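Local atomic coordinates of CdiI (Burkholderia pseudomallei 1026a, PDB entry 4G6V), a protein that binds the CdiA-CT toxin, a probable tRNase of contact-dependent growth inhibition, and thereby presumably protects the cell that makes it from the toxin's activity. Residues F62-N67 with K80-G85. Numbering follows the deposited sequence.
Sequences FLVSLN and KILVDG
Leu82 reaches from helix 75-84 onto Val64 and Phe62 of strand 60-66, a helix-on-sheet contact within the hydrophobic core of this alpha+beta fold. A single methyl does the touching: Leu82 CD1 lies 3.9 Å from Val64 CG2 and 4.3 Å from Phe62 CZ, so it meets the valine methyl to methyl and the phenyl ring at its edge, near the ring plane. Val64 and Leu82 point in opposite directions and pass alongside one another. The contact is light, burying 91 Å² in all, and the backbones remain well apart, with Val64 CA 10.1 Å from Leu82 CA; the side chains alone bridge the gap.

Val64 CG2 stands anti to its own carbonyl carbon (chi1 -176°, with CG1 anti to N), which brings this branch to the edge of the Phe62 ring, in its plane, and places it beside the leucine methyl. On the helix, Leu82 CG is likewise anti to the carbonyl carbon, and an extended chi2 of -177° carries CD1 outward to the strand.

Strand 60-66 is interior to the antiparallel sheet: Val64 pairs through its backbone with Leu5, and Phe62 with Cys7. The Phe62 side chain also packs on Leu9 and Val40. One turn of the helix carrying Leu82 is held by Asp84 N donating to Lys80 O at 3.1 Å.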
# COMPACT_ATOMS: atom_id res chain seq x y z
N PHE B 62 1.05 -10.81 -5.88
CA PHE B 62 1.05 -9.62 -6.70
C PHE B 62 0.30 -8.51 -5.97
O PHE B 62 -0.38 -8.76 -4.96
CB PHE B 62 0.42 -9.89 -8.07
CG PHE B 62 -1.04 -10.13 -8.00
CD1 PHE B 62 -1.93 -9.06 -7.91
CD2 PHE B 62 -1.55 -11.42 -7.99
CE1 PHE B 62 -3.31 -9.27 -7.81
CE2 PHE B 62 -2.93 -11.64 -7.88
CZ PHE B 62 -3.81 -10.55 -7.80
N LEU B 63 0.44 -7.29 -6.46
CA LEU B 63 -0.11 -6.14 -5.78
C LEU B 63 -1.17 -5.47 -6.65
O LEU B 63 -1.07 -5.46 -7.88
CB LEU B 63 1.03 -5.18 -5.45
CG LEU B 63 0.87 -4.21 -4.28
CD1 LEU B 63 0.66 -4.99 -3.00
CD2 LEU B 63 2.10 -3.30 -4.17
N VAL B 64 -2.20 -4.94 -6.00
CA VAL B 64 -3.21 -4.11 -6.67
C VAL B 64 -3.27 -2.74 -5.98
O VAL B 64 -3.64 -2.63 -4.82
CB VAL B 64 -4.62 -4.76 -6.64
CG1 VAL B 64 -5.63 -3.93 -7.42
CG2 VAL B 64 -4.57 -6.14 -7.21
N SER B 65 -2.88 -1.70 -6.71
CA SER B 65 -2.85 -0.36 -6.16
C SER B 65 -4.09 0.42 -6.52
O SER B 65 -4.60 0.32 -7.63
CB SER B 65 -1.63 0.39 -6.66
OG SER B 65 -0.46 -0.15 -6.07
N LEU B 66 -4.57 1.20 -5.55
CA LEU B 66 -5.68 2.10 -5.77
C LEU B 66 -5.10 3.36 -6.42
O LEU B 66 -4.43 4.18 -5.77
CB LEU B 66 -6.40 2.42 -4.45
CG LEU B 66 -7.53 3.45 -4.49
CD1 LEU B 66 -8.76 2.91 -5.23
CD2 LEU B 66 -7.91 3.98 -3.08
N ASN B 67 -5.33 3.49 -7.72
CA ASN B 67 -4.75 4.59 -8.47
C ASN B 67 -5.66 5.80 -8.56
O ASN B 67 -5.19 6.92 -8.68
CB ASN B 67 -4.36 4.13 -9.86
CG ASN B 67 -3.29 4.99 -10.46
OD1 ASN B 67 -2.32 5.34 -9.79
ND2 ASN B 67 -3.47 5.35 -11.72
N LYS B 80 -13.66 -9.20 -4.71
CA LYS B 80 -14.51 -10.29 -5.14
C LYS B 80 -14.18 -10.73 -6.57
O LYS B 80 -14.05 -11.92 -6.84
CB LYS B 80 -15.98 -9.90 -4.98
CG LYS B 80 -16.93 -10.79 -5.73
CD LYS B 80 -18.04 -9.99 -6.39
CE LYS B 80 -18.37 -10.54 -7.78
NZ LYS B 80 -18.78 -11.98 -7.78
N ILE B 81 -14.03 -9.76 -7.48
CA ILE B 81 -13.64 -10.03 -8.87
C ILE B 81 -12.36 -10.87 -8.93
O ILE B 81 -12.19 -11.73 -9.81
CB ILE B 81 -13.46 -8.71 -9.66
CG1 ILE B 81 -14.81 -8.12 -10.04
CG2 ILE B 81 -12.62 -8.90 -10.92
CD1 ILE B 81 -14.73 -6.70 -10.59
N LEU B 82 -11.46 -10.61 -7.99
CA LEU B 82 -10.19 -11.34 -7.93
C LEU B 82 -10.37 -12.79 -7.41
O LEU B 82 -9.87 -13.73 -8.01
CB LEU B 82 -9.13 -10.55 -7.14
CG LEU B 82 -8.60 -9.21 -7.72
CD1 LEU B 82 -7.52 -8.62 -6.83
CD2 LEU B 82 -8.06 -9.35 -9.16
N VAL B 83 -11.09 -12.96 -6.32
CA VAL B 83 -11.42 -14.30 -5.80
C VAL B 83 -12.04 -15.19 -6.89
O VAL B 83 -11.80 -16.41 -6.94
CB VAL B 83 -12.41 -14.19 -4.58
CG1 VAL B 83 -12.94 -15.56 -4.17
CG2 VAL B 83 -11.80 -13.47 -3.38
N ASP B 84 -12.84 -14.57 -7.76
CA ASP B 84 -13.59 -15.29 -8.78
C ASP B 84 -12.77 -15.60 -10.04
O ASP B 84 -13.05 -16.57 -10.73
CB ASP B 84 -14.87 -14.54 -9.15
N GLY B 85 -11.76 -14.78 -10.33
CA GLY B 85 -10.94 -14.98 -11.51
C GLY B 85 -9.71 -15.82 -11.21
O GLY B 85 -8.79 -15.92 -12.02